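Local coordinates for tudor domain-containing protein 1 (PDB 4B9X) that scaffolds piRNA biogenesis in the male germline, its Tudor domains (here the third, in extended form) binding arginine-methylated Piwi proteins to help silence transposons, at residues Thr18-Val23 / Lys159-Val164; Ala53-Gln58 / Leu114-Pro119; Trp132-Gln137 / Gly173-Asp178. All blocks are in the same frame, centred on the assembly; numbering follows the deposited sequence.

Contact 1: Thr18-Val23 / Lys159-Val164; sequences TVDVVV and KLQARV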
ATOM      1  N   THR A  18     -12.771 -10.119  -8.247  1.00 53.78           N
ATOM      2  CA  THR A  18     -13.252  -8.744  -8.118  1.00 53.73           C
ATOM      3  C   THR A  18     -13.435  -8.435  -6.649  1.00 51.74           C
ATOM      4  O   THR A  18     -13.937  -9.259  -5.892  1.00 51.34           O
ATOM      5  CB  THR A  18     -14.568  -8.483  -8.867  1.00 54.79           C
ATOM      6  OG1 THR A  18     -15.507  -9.507  -8.546  1.00 59.40           O
ATOM      7  CG2 THR A  18     -14.334  -8.461 -10.375  1.00 56.85           C
ATOM      8  N   VAL A  19     -13.015  -7.243  -6.251  1.00 52.03           N
ATOM      9  CA  VAL A  19     -12.999  -6.867  -4.848  1.00 52.96           C
ATOM     10  C   VAL A  19     -12.844  -5.354  -4.772  1.00 53.19           C
ATOM     11  O   VAL A  19     -12.148  -4.758  -5.591  1.00 54.37           O
ATOM     12  CB  VAL A  19     -11.853  -7.590  -4.096  1.00 54.48           C
ATOM     13  CG1 VAL A  19     -10.539  -7.435  -4.850  1.00 56.26           C
ATOM     14  CG2 VAL A  19     -11.706  -7.075  -2.672  1.00 54.39           C
ATOM     15  N   ASP A  20     -13.510  -4.741  -3.800  1.00 56.22           N
ATOM     16  CA  ASP A  20     -13.522  -3.285  -3.652  1.00 56.13           C
ATOM     17  C   ASP A  20     -12.250  -2.815  -2.977  1.00 53.05           C
ATOM     18  O   ASP A  20     -11.700  -3.515  -2.129  1.00 53.34           O
ATOM     19  CB  ASP A  20     -14.733  -2.831  -2.836  1.00 60.64           C
ATOM     20  CG  ASP A  20     -16.058  -3.150  -3.523  1.00 69.54           C
ATOM     21  OD1 ASP A  20     -16.146  -4.195  -4.216  1.00 75.94           O
ATOM     22  OD2 ASP A  20     -17.018  -2.355  -3.367  1.00 75.59           O
ATOM     23  N   VAL A  21     -11.795  -1.625  -3.359  1.00 50.28           N
ATOM     24  CA  VAL A  21     -10.557  -1.063  -2.844  1.00 49.34           C
ATOM     25  C   VAL A  21     -10.698   0.430  -2.567  1.00 50.06           C
ATOM     26  O   VAL A  21     -11.636   1.068  -3.044  1.00 48.93           O
ATOM     27  CB  VAL A  21      -9.405  -1.258  -3.853  1.00 50.11           C
ATOM     28  CG1 VAL A  21      -9.070  -2.736  -4.006  1.00 51.02           C
ATOM     29  CG2 VAL A  21      -9.752  -0.640  -5.200  1.00 47.79           C
ATOM     30  N   VAL A  22      -9.772   0.969  -1.777  1.00 48.99           N
ATOM     31  CA  VAL A  22      -9.566   2.413  -1.697  1.00 50.21           C
ATOM     32  C   VAL A  22      -8.071   2.682  -1.800  1.00 51.28           C
ATOM     33  O   VAL A  22      -7.264   2.039  -1.126  1.00 53.51           O
ATOM     34  CB  VAL A  22     -10.119   3.042  -0.394  1.00 50.52           C
ATOM     35  CG1 VAL A  22     -11.617   2.829  -0.296  1.00 49.35           C
ATOM     36  CG2 VAL A  22      -9.422   2.473   0.832  1.00 51.89           C
ATOM     37  N   VAL A  23      -7.707   3.626  -2.657  1.00 51.60           N
ATOM     38  CA  VAL A  23      -6.318   3.965  -2.860  1.00 53.40           C
ATOM     39  C   VAL A  23      -5.895   4.860  -1.708  1.00 60.21           C
ATOM     40  O   VAL A  23      -6.525   5.890  -1.473  1.00 63.83           O
ATOM     41  CB  VAL A  23      -6.122   4.710  -4.192  1.00 52.85           C
ATOM     42  CG1 VAL A  23      -4.649   5.017  -4.414  1.00 51.97           C
ATOM     43  CG2 VAL A  23      -6.691   3.895  -5.353  1.00 50.54           C
ATOM     44  N   LYS A 159     -14.408   4.741  -3.493  1.00 60.50           N
ATOM     45  CA  LYS A 159     -14.389   3.296  -3.302  1.00 57.96           C
ATOM     46  C   LYS A 159     -14.645   2.642  -4.657  1.00 57.65           C
ATOM     47  O   LYS A 159     -15.787   2.573  -5.128  1.00 58.06           O
ATOM     48  CB  LYS A 159     -15.454   2.900  -2.277  1.00 59.62           C
ATOM     49  CG  LYS A 159     -15.676   1.406  -2.074  1.00 62.51           C
ATOM     50  CD  LYS A 159     -16.839   1.184  -1.118  1.00 64.60           C
ATOM     51  CE  LYS A 159     -17.197  -0.283  -0.968  1.00 69.79           C
ATOM     52  NZ  LYS A 159     -18.108  -0.522   0.194  1.00 72.16           N
ATOM     53  N   LEU A 160     -13.572   2.177  -5.292  1.00 55.61           N
ATOM     54  CA  LEU A 160     -13.664   1.615  -6.634  1.00 52.88           C
ATOM     55  C   LEU A 160     -13.688   0.100  -6.574  1.00 47.95           C
ATOM     56  O   LEU A 160     -13.248  -0.492  -5.593  1.00 45.83           O
ATOM     57  CB  LEU A 160     -12.494   2.091  -7.501  1.00 54.24           C
ATOM     58  CG  LEU A 160     -12.131   3.573  -7.354  1.00 56.03           C
ATOM     59  CD1 LEU A 160     -10.831   3.733  -6.580  1.00 57.32           C
ATOM     60  CD2 LEU A 160     -12.016   4.237  -8.713  1.00 58.85           C
ATOM     61  N   GLN A 161     -14.222  -0.512  -7.624  1.00 45.86           N
ATOM     62  CA  GLN A 161     -14.171  -1.954  -7.789  1.00 45.44           C
ATOM     63  C   GLN A 161     -12.870  -2.311  -8.473  1.00 44.74           C
ATOM     64  O   GLN A 161     -12.549  -1.753  -9.522  1.00 41.90           O
ATOM     65  CB  GLN A 161     -15.322  -2.432  -8.656  1.00 45.71           C
ATOM     66  CG  GLN A 161     -15.585  -3.924  -8.565  1.00 46.84           C
ATOM     67  CD  GLN A 161     -16.492  -4.407  -9.676  1.00 47.77           C
ATOM     68  OE1 GLN A 161     -16.195  -4.212 -10.854  1.00 48.02           O
ATOM     69  NE2 GLN A 161     -17.602  -5.039  -9.311  1.00 47.38           N
ATOM     70  N   ALA A 162     -12.128  -3.240  -7.875  1.00 45.72           N
ATOM     71  CA  ALA A 162     -10.878  -3.737  -8.455  1.00 46.53           C
ATOM     72  C   ALA A 162     -11.068  -5.158  -8.971  1.00 45.61           C
ATOM     73  O   ALA A 162     -11.749  -5.953  -8.343  1.00 46.92           O
ATOM     74  CB  ALA A 162      -9.768  -3.694  -7.412  1.00 45.06           C
ATOM     75  N   ARG A 163     -10.483  -5.460 -10.128  1.00 47.49           N
ATOM     76  CA  ARG A 163     -10.372  -6.836 -10.627  1.00 48.44           C
ATOM     77  C   ARG A 163      -8.894  -7.213 -10.670  1.00 47.55           C
ATOM     78  O   ARG A 163      -8.100  -6.546 -11.325  1.00 44.94           O
ATOM     79  CB  ARG A 163     -10.972  -6.967 -12.026  1.00 50.47           C
ATOM     80  CG  ARG A 163     -10.746  -8.329 -12.670  1.00 54.79           C
ATOM     81  CD  ARG A 163     -11.810  -8.660 -13.714  1.00 59.18           C
ATOM     82  NE  ARG A 163     -11.767  -7.738 -14.850  1.00 64.25           N
ATOM     83  CZ  ARG A 163     -10.918  -7.827 -15.876  1.00 68.98           C
ATOM     84  NH1 ARG A 163     -10.014  -8.807 -15.932  1.00 71.67           N
ATOM     85  NH2 ARG A 163     -10.966  -6.924 -16.855  1.00 69.80           N
ATOM     86  N   VAL A 164      -8.527  -8.275  -9.961  1.00 46.98           N
ATOM     87  CA  VAL A 164      -7.132  -8.696  -9.883  1.00 46.47           C
ATOM     88  C   VAL A 164      -6.795  -9.508 -11.125  1.00 48.25           C
ATOM     89  O   VAL A 164      -7.219 -10.660 -11.269  1.00 49.93           O
ATOM     90  CB  VAL A 164      -6.850  -9.507  -8.603  1.00 46.09           C
ATOM     91  CG1 VAL A 164      -5.424 -10.042  -8.619  1.00 43.53           C
ATOM     92  CG2 VAL A 164      -7.100  -8.643  -7.367  1.00 42.65           C
TER
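The amide N of A162 donates to V19 O at 2.7 Å, and the bond is returned by V19 N to A162 O at 2.8 Å, making V19 and A162 a hydrogen-bonded antiparallel pair. Two residues on, V21 N reaches L160 O at 2.9 Å, nearly straight at 165°; the answering bond from L160 N is longer and more bent. T18 with R163 and D20 with Q161 are the intervening non-hydrogen-bonded pairs. This ladder joins strand 18-26, close to the start of the chain, to strand 160-167 in the barrel-like sheet of the staphylococcal-nuclease-like half of the extended Tudor domain. V21 CG1 packs on A162 CB at 3.6 Å, and both residues also lie against L176 of the next strand. Further along, V23 CG2 approaches L160 CD1. The other face carries T18, D20, Q161 and R163. There CG2 of T18 rests on R163 CB at 4.0 Å, where the arginine chain starts before leading away. K159 has CG anti to its own N (chi1 173°) and runs extended past D20: CE lies beside OD2, while NZ stays 4.2 Å from that oxygen, beyond a salt bridge.

Contact 2: Ala53-Gln58 / Leu114-Pro119; sequences ADYCAQ and LQAILP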
ATOM      1  N   ALA A  53      -0.750   0.721  20.020  1.00 64.76           N
ATOM      2  CA  ALA A  53      -0.555   1.929  20.814  1.00 65.59           C
ATOM      3  C   ALA A  53      -0.354   1.549  22.278  1.00 66.45           C
ATOM      4  O   ALA A  53       0.513   2.108  22.944  1.00 64.04           O
ATOM      5  CB  ALA A  53      -1.733   2.876  20.654  1.00 64.52           C
ATOM      6  N   ASP A  54      -1.150   0.583  22.752  1.00 70.96           N
ATOM      7  CA  ASP A  54      -1.028   0.033  24.110  1.00 73.58           C
ATOM      8  C   ASP A  54       0.326  -0.628  24.350  1.00 74.14           C
ATOM      9  O   ASP A  54       1.027  -0.278  25.298  1.00 74.46           O
ATOM     10  CB  ASP A  54      -2.145  -0.987  24.398  1.00 76.03           C
ATOM     11  CG  ASP A  54      -3.380  -0.357  25.040  1.00 81.57           C
ATOM     12  OD1 ASP A  54      -3.267   0.731  25.656  1.00 83.78           O
ATOM     13  OD2 ASP A  54      -4.473  -0.964  24.937  1.00 82.46           O
ATOM     14  N   TYR A  55       0.687  -1.578  23.491  1.00 76.72           N
ATOM     15  CA  TYR A  55       1.966  -2.285  23.610  1.00 79.94           C
ATOM     16  C   TYR A  55       3.175  -1.347  23.541  1.00 78.68           C
ATOM     17  O   TYR A  55       4.075  -1.438  24.376  1.00 81.98           O
ATOM     18  CB  TYR A  55       2.088  -3.362  22.530  1.00 85.31           C
ATOM     19  CG  TYR A  55       3.475  -3.961  22.418  1.00 91.72           C
ATOM     20  CD1 TYR A  55       3.884  -4.997  23.259  1.00 94.83           C
ATOM     21  CD2 TYR A  55       4.381  -3.489  21.468  1.00 94.61           C
ATOM     22  CE1 TYR A  55       5.156  -5.546  23.154  1.00 96.53           C
ATOM     23  CE2 TYR A  55       5.653  -4.028  21.356  1.00 97.07           C
ATOM     24  CZ  TYR A  55       6.038  -5.056  22.198  1.00 97.22           C
ATOM     25  OH  TYR A  55       7.303  -5.589  22.082  1.00 97.88           O
ATOM     26  N   CYS A  56       3.193  -0.455  22.552  1.00 74.71           N
ATOM     27  CA  CYS A  56       4.303   0.489  22.376  1.00 74.63           C
ATOM     28  C   CYS A  56       4.288   1.656  23.363  1.00 77.89           C
ATOM     29  O   CYS A  56       5.138   2.540  23.277  1.00 80.77           O
ATOM     30  CB  CYS A  56       4.312   1.046  20.956  1.00 73.30           C
ATOM     31  SG  CYS A  56       4.540  -0.213  19.692  1.00 71.66           S
ATOM     32  N   ALA A  57       3.314   1.678  24.269  1.00 82.24           N
ATOM     33  CA  ALA A  57       3.308   2.619  25.385  1.00 88.08           C
ATOM     34  C   ALA A  57       3.744   1.883  26.655  1.00 94.23           C
ATOM     35  O   ALA A  57       2.977   1.770  27.614  1.00 95.15           O
ATOM     36  CB  ALA A  57       1.923   3.228  25.560  1.00 84.31           C
ATOM     37  N   GLN A  58       4.978   1.377  26.640  1.00 99.39           N
ATOM     38  CA  GLN A  58       5.548   0.618  27.760  1.00103.46           C
ATOM     39  C   GLN A  58       7.052   0.877  27.881  1.00111.83           C
ATOM     40  O   GLN A  58       7.642   1.536  27.020  1.00112.55           O
ATOM     41  CB  GLN A  58       5.287  -0.878  27.564  1.00100.79           C
ATOM     42  CG  GLN A  58       3.840  -1.289  27.799  1.00 97.91           C
ATOM     43  CD  GLN A  58       3.561  -2.741  27.458  1.00 98.11           C
ATOM     44  OE1 GLN A  58       4.570  -3.446  26.957  1.00 97.41           O
ATOM     45  NE2 GLN A  58       2.440  -3.220  27.635  1.00 96.83           N
ATOM     46  N   LEU A 114      12.170   2.710  16.897  1.00 81.27           N
ATOM     47  CA  LEU A 114      11.879   1.333  16.497  1.00 78.76           C
ATOM     48  C   LEU A 114      11.663   0.442  17.714  1.00 78.42           C
ATOM     49  O   LEU A 114      12.193   0.715  18.788  1.00 81.17           O
ATOM     50  CB  LEU A 114      13.021   0.775  15.654  1.00 79.32           C
ATOM     51  CG  LEU A 114      13.258   1.452  14.306  1.00 81.50           C
ATOM     52  CD1 LEU A 114      14.358   0.728  13.545  1.00 82.07           C
ATOM     53  CD2 LEU A 114      11.981   1.491  13.479  1.00 82.34           C
ATOM     54  N   GLN A 115      10.883  -0.622  17.542  1.00 77.41           N
ATOM     55  CA  GLN A 115      10.604  -1.568  18.624  1.00 77.33           C
ATOM     56  C   GLN A 115      10.443  -2.979  18.083  1.00 76.27           C
ATOM     57  O   GLN A 115      10.248  -3.175  16.889  1.00 76.60           O
ATOM     58  CB  GLN A 115       9.325  -1.178  19.375  1.00 79.55           C
ATOM     59  CG  GLN A 115       9.457   0.021  20.305  1.00 82.15           C
ATOM     60  CD  GLN A 115       8.301   0.137  21.293  1.00 84.70           C
ATOM     61  OE1 GLN A 115       7.832  -0.865  21.844  1.00 86.29           O
ATOM     62  NE2 GLN A 115       7.843   1.363  21.530  1.00 83.34           N
ATOM     63  N   ALA A 116      10.520  -3.961  18.975  1.00 80.36           N
ATOM     64  CA  ALA A 116      10.261  -5.357  18.617  1.00 80.70           C
ATOM     65  C   ALA A 116       8.755  -5.587  18.493  1.00 80.48           C
ATOM     66  O   ALA A 116       7.970  -4.993  19.237  1.00 81.07           O
ATOM     67  CB  ALA A 116      10.859  -6.294  19.658  1.00 77.23           C
ATOM     68  N   ILE A 117       8.358  -6.448  17.558  1.00 78.12           N
ATOM     69  CA  ILE A 117       6.944  -6.722  17.317  1.00 77.86           C
ATOM     70  C   ILE A 117       6.574  -8.123  17.791  1.00 79.46           C
ATOM     71  O   ILE A 117       7.242  -9.100  17.456  1.00 84.33           O
ATOM     72  CB  ILE A 117       6.580  -6.552  15.823  1.00 77.65           C
ATOM     73  CG1 ILE A 117       5.060  -6.430  15.650  1.00 76.71           C
ATOM     74  CG2 ILE A 117       7.133  -7.701  14.989  1.00 76.00           C
ATOM     75  CD1 ILE A 117       4.641  -5.810  14.334  1.00 75.29           C
ATOM     76  N   LEU A 118       5.508  -8.217  18.575  1.00 79.83           N
ATOM     77  CA  LEU A 118       5.047  -9.510  19.050  1.00 81.35           C
ATOM     78  C   LEU A 118       4.334 -10.265  17.921  1.00 83.12           C
ATOM     79  O   LEU A 118       3.669  -9.649  17.081  1.00 82.12           O
ATOM     80  CB  LEU A 118       4.123  -9.352  20.260  1.00 84.11           C
ATOM     81  CG  LEU A 118       4.724  -8.706  21.518  1.00 86.42           C
ATOM     82  CD1 LEU A 118       3.683  -8.651  22.630  1.00 84.55           C
ATOM     83  CD2 LEU A 118       5.974  -9.440  21.991  1.00 83.99           C
ATOM     84  N   PRO A 119       4.488 -11.604  17.891  1.00 81.15           N
ATOM     85  CA  PRO A 119       3.867 -12.503  16.916  1.00 78.97           C
ATOM     86  C   PRO A 119       2.363 -12.337  16.668  1.00 76.49           C
ATOM     87  O   PRO A 119       1.924 -12.542  15.537  1.00 76.45           O
ATOM     88  CB  PRO A 119       4.134 -13.884  17.510  1.00 79.18           C
ATOM     89  CG  PRO A 119       5.434 -13.730  18.203  1.00 80.05           C
ATOM     90  CD  PRO A 119       5.494 -12.315  18.705  1.00 79.77           C
TER
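C56, just past the end of helix 41-55, faces Q115 of strand 114-115 with their CA atoms 7.6 Å apart, so the two backbones are bridged by side chains and not by a shared ladder. Y55 spans the gap. With CG anti to the backbone N (chi1 169°), its ring extends from the last turn of the helix toward the chain that follows the strand, and OH donates to A116 O at 3.0 Å. The carbonyl oxygen lies at the ring edge, near the ring plane, but the hydroxyl stands well above the carbonyl plane, 50° out of it. L118 comes up obliquely to the same ring: CD1 is 3.5 Å from CE1, and CG lies almost as near. The phenol is thus held at its hydroxyl by a backbone acceptor and by a leucine that meets it obliquely at CE1. Q115 stretches the opposite way past the tyrosine, its amide plane turned 38° from the ring. NE2 gives a weak bond to C56 O at 3.4 Å, and OE1 sits 3.9 Å from Y55 CE2. The CB and SG atoms of C56 lie against this amide, with CB 3.6 Å from NE2. The contact thus seats the C-terminal end of the long helix against the five-stranded antiparallel sheet of the SH3-like Tudor core, at its edge strand 114-115. W82 of strand 81-90 touches both C56 and Q115, C73 of strand 71-76 lies against C56, and P61 of the intervening loop meets Y55 and Q115.

Contact 3: Trp132-Gln137 / Gly173-Asp178; sequences WLVDIQ and GVELTD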
ATOM      1  N   TRP A 132      -0.653  -1.718  -9.694  1.00 45.17           N
ATOM      2  CA  TRP A 132      -0.468  -0.984 -10.932  1.00 46.54           C
ATOM      3  C   TRP A 132      -1.597  -1.301 -11.876  1.00 47.83           C
ATOM      4  O   TRP A 132      -2.178  -2.381 -11.804  1.00 50.89           O
ATOM      5  CB  TRP A 132       0.882  -1.328 -11.557  1.00 46.46           C
ATOM      6  CG  TRP A 132       1.068  -2.785 -11.898  1.00 45.83           C
ATOM      7  CD1 TRP A 132       0.659  -3.447 -13.055  1.00 45.22           C
ATOM      8  CD2 TRP A 132       1.741  -3.810 -11.088  1.00 45.20           C
ATOM      9  NE1 TRP A 132       1.013  -4.774 -13.008  1.00 46.11           N
ATOM     10  CE2 TRP A 132       1.660  -5.055 -11.852  1.00 45.06           C
ATOM     11  CE3 TRP A 132       2.370  -3.820  -9.850  1.00 45.75           C
ATOM     12  CZ2 TRP A 132       2.191  -6.241 -11.376  1.00 44.57           C
ATOM     13  CZ3 TRP A 132       2.901  -5.028  -9.379  1.00 45.19           C
ATOM     14  CH2 TRP A 132       2.814  -6.206 -10.129  1.00 44.54           C
ATOM     15  N   LEU A 133      -1.938  -0.368 -12.757  1.00 49.23           N
ATOM     16  CA  LEU A 133      -2.931  -0.640 -13.795  1.00 52.07           C
ATOM     17  C   LEU A 133      -2.306  -1.508 -14.887  1.00 55.08           C
ATOM     18  O   LEU A 133      -1.203  -1.222 -15.344  1.00 57.34           O
ATOM     19  CB  LEU A 133      -3.441   0.656 -14.416  1.00 52.53           C
ATOM     20  CG  LEU A 133      -4.205   1.610 -13.500  1.00 53.45           C
ATOM     21  CD1 LEU A 133      -4.455   2.918 -14.237  1.00 53.24           C
ATOM     22  CD2 LEU A 133      -5.508   0.985 -13.021  1.00 51.48           C
ATOM     23  N   VAL A 134      -3.010  -2.560 -15.300  1.00 56.22           N
ATOM     24  CA  VAL A 134      -2.514  -3.459 -16.342  1.00 59.39           C
ATOM     25  C   VAL A 134      -2.787  -2.906 -17.737  1.00 67.09           C
ATOM     26  O   VAL A 134      -3.656  -2.046 -17.926  1.00 67.72           O
ATOM     27  CB  VAL A 134      -3.160  -4.858 -16.251  1.00 56.90           C
ATOM     28  CG1 VAL A 134      -2.889  -5.483 -14.895  1.00 56.52           C
ATOM     29  CG2 VAL A 134      -4.657  -4.784 -16.522  1.00 53.57           C
ATOM     30  N   ASP A 135      -2.041  -3.421 -18.712  1.00 74.24           N
ATOM     31  CA  ASP A 135      -2.274  -3.129 -20.133  1.00 79.48           C
ATOM     32  C   ASP A 135      -2.238  -1.628 -20.478  1.00 76.34           C
ATOM     33  O   ASP A 135      -3.027  -1.148 -21.301  1.00 78.35           O
ATOM     34  CB  ASP A 135      -3.588  -3.782 -20.616  1.00 84.48           C
ATOM     35  CG  ASP A 135      -3.560  -5.319 -20.533  1.00 89.75           C
ATOM     36  OD1 ASP A 135      -2.485  -5.903 -20.251  1.00 92.49           O
ATOM     37  OD2 ASP A 135      -4.620  -5.948 -20.756  1.00 89.91           O
ATOM     38  N   ILE A 136      -1.319  -0.902 -19.841  1.00 70.43           N
ATOM     39  CA  ILE A 136      -0.996   0.472 -20.233  1.00 67.25           C
ATOM     40  C   ILE A 136       0.496   0.736 -20.024  1.00 66.55           C
ATOM     41  O   ILE A 136       1.154   0.023 -19.269  1.00 65.68           O
ATOM     42  CB  ILE A 136      -1.829   1.535 -19.471  1.00 65.00           C
ATOM     43  CG1 ILE A 136      -1.533   1.518 -17.973  1.00 63.32           C
ATOM     44  CG2 ILE A 136      -3.323   1.336 -19.700  1.00 64.41           C
ATOM     45  CD1 ILE A 136      -2.027   2.758 -17.259  1.00 64.17           C
ATOM     46  N   GLN A 137       1.017   1.764 -20.690  1.00 67.49           N
ATOM     47  CA  GLN A 137       2.436   2.127 -20.588  1.00 66.32           C
ATOM     48  C   GLN A 137       2.643   3.644 -20.739  1.00 64.19           C
ATOM     49  O   GLN A 137       1.748   4.353 -21.190  1.00 59.73           O
ATOM     50  CB  GLN A 137       3.244   1.374 -21.649  1.00 67.18           C
ATOM     51  CG  GLN A 137       2.784   1.643 -23.077  1.00 71.01           C
ATOM     52  CD  GLN A 137       3.502   0.786 -24.110  1.00 73.97           C
ATOM     53  OE1 GLN A 137       4.733   0.778 -24.186  1.00 72.51           O
ATOM     54  NE2 GLN A 137       2.728   0.071 -24.926  1.00 72.77           N
ATOM     55  N   GLY A 173      -1.487  -6.648 -10.323  1.00 46.00           N
ATOM     56  CA  GLY A 173      -1.909  -5.797 -11.426  1.00 44.41           C
ATOM     57  C   GLY A 173      -3.418  -5.797 -11.465  1.00 43.86           C
ATOM     58  O   GLY A 173      -4.032  -6.857 -11.474  1.00 43.49           O
ATOM     59  N   VAL A 174      -4.022  -4.614 -11.485  1.00 43.97           N
ATOM     60  CA  VAL A 174      -5.469  -4.505 -11.355  1.00 44.22           C
ATOM     61  C   VAL A 174      -6.103  -3.696 -12.469  1.00 45.80           C
ATOM     62  O   VAL A 174      -5.430  -2.943 -13.169  1.00 45.65           O
ATOM     63  CB  VAL A 174      -5.862  -3.832 -10.027  1.00 42.96           C
ATOM     64  CG1 VAL A 174      -5.304  -4.614  -8.855  1.00 42.95           C
ATOM     65  CG2 VAL A 174      -5.393  -2.379  -9.996  1.00 42.47           C
ATOM     66  N   GLU A 175      -7.412  -3.868 -12.610  1.00 48.76           N
ATOM     67  CA  GLU A 175      -8.231  -3.010 -13.438  1.00 52.35           C
ATOM     68  C   GLU A 175      -9.276  -2.344 -12.546  1.00 51.08           C
ATOM     69  O   GLU A 175     -10.171  -3.018 -12.035  1.00 52.84           O
ATOM     70  CB  GLU A 175      -8.905  -3.820 -14.545  1.00 56.19           C
ATOM     71  CG  GLU A 175      -9.678  -2.953 -15.530  1.00 63.08           C
ATOM     72  CD  GLU A 175      -8.826  -1.833 -16.120  1.00 69.62           C
ATOM     73  OE1 GLU A 175      -8.063  -2.114 -17.079  1.00 73.00           O
ATOM     74  OE2 GLU A 175      -8.914  -0.677 -15.624  1.00 71.32           O
ATOM     75  N   LEU A 176      -9.151  -1.029 -12.355  1.00 49.31           N
ATOM     76  CA  LEU A 176     -10.044  -0.271 -11.470  1.00 47.24           C
ATOM     77  C   LEU A 176     -11.268   0.272 -12.208  1.00 48.21           C
ATOM     78  O   LEU A 176     -11.149   0.820 -13.306  1.00 49.38           O
ATOM     79  CB  LEU A 176      -9.306   0.908 -10.845  1.00 45.84           C
ATOM     80  CG  LEU A 176      -8.043   0.629 -10.037  1.00 45.67           C
ATOM     81  CD1 LEU A 176      -7.508   1.931  -9.467  1.00 42.34           C
ATOM     82  CD2 LEU A 176      -8.310  -0.380  -8.930  1.00 47.76           C
ATOM     83  N   THR A 177     -12.434   0.138 -11.583  1.00 49.18           N
ATOM     84  CA  THR A 177     -13.681   0.670 -12.127  1.00 51.38           C
ATOM     85  C   THR A 177     -14.431   1.479 -11.073  1.00 52.33           C
ATOM     86  O   THR A 177     -14.662   0.995  -9.969  1.00 50.18           O
ATOM     87  CB  THR A 177     -14.602  -0.463 -12.607  1.00 51.90           C
ATOM     88  OG1 THR A 177     -13.942  -1.216 -13.633  1.00 54.03           O
ATOM     89  CG2 THR A 177     -15.899   0.096 -13.152  1.00 52.30           C
ATOM     90  N   ASP A 178     -14.794   2.711 -11.427  1.00 57.11           N
ATOM     91  CA  ASP A 178     -15.653   3.562 -10.597  1.00 58.82           C
ATOM     92  C   ASP A 178     -17.106   3.294 -10.980  1.00 57.27           C
ATOM     93  O   ASP A 178     -17.505   3.504 -12.120  1.00 57.22           O
ATOM     94  CB  ASP A 178     -15.298   5.046 -10.796  1.00 62.30           C
ATOM     95  CG  ASP A 178     -16.250   6.002 -10.067  1.00 64.40           C
ATOM     96  OD1 ASP A 178     -17.017   5.562  -9.183  1.00 66.18           O
ATOM     97  OD2 ASP A 178     -16.220   7.213 -10.385  1.00 65.76           O
TER
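W132 carries its indole over the backbone of G173, and its atoms can be followed outward from CB. The first torsion (chi1 60°) sets CG between the backbone N and the carbonyl carbon, which lays the indole over G173 of the neighbouring strand. CD1 then comes 3.8 Å from G173 CA, NE1 and CE2 lie over that same carbon, and CZ2, on the benzene ring, reaches G173 N. The CA of G173 stands 3.7 Å from the centroid of the five-membered ring and 21° off its normal, a CH-pi contact over the face. Having no side chain, the glycine lets its backbone lie directly against the indole. With an alanine in place of W132 the indole is gone, and G173 CA is likely to lose its cover, with a gap opening beside E166 and T168, which the ring also touches.

Next to it L133 and V174 form a parallel pair: V174 N donates to W132 O at 2.9 Å and nearly straight (171°), and V174 O accepts V134 N at 3.2 Å. One residue so bonds to both neighbours of L133, as parallel strands do. Strands 129-133 and 172-178 meet here within the mixed sheet of the nuclease-like half of the extended Tudor domain, on the far side of strand 172-178 from strand 160-167. V134 CG1 lies 3.5 Å from G173 C. L133 crosses L176 at about a right angle, its CD2 being 3.9 Å from L176 CG, and I187 of helix 187-193 touches both leucines. E175 swings its carboxylate toward V134, but the polar partner of its OE1 is S188 OG, at the start of that helix.

Overall arrangement
Contacts 1 and 3 share one sheet, their centres 11 Å apart. Strands 160-167 and 172-178 are neighbours there, joined directly where T177 N lies 2.8 Å from Q161 O and E175 N 3.0 Å from R163 O, both probable hydrogen bonds. Contact 2 belongs to the other half, the canonical Tudor core, which in this family bears the aromatic cage for methylated arginine. Its centre is 32 Å from that of contact 1 and 37 Å from that of contact 3, across the centre of the chain. In sequence it is nested inside the loop closed by contact 1, so the Tudor core is inserted between strands of the nuclease-like half.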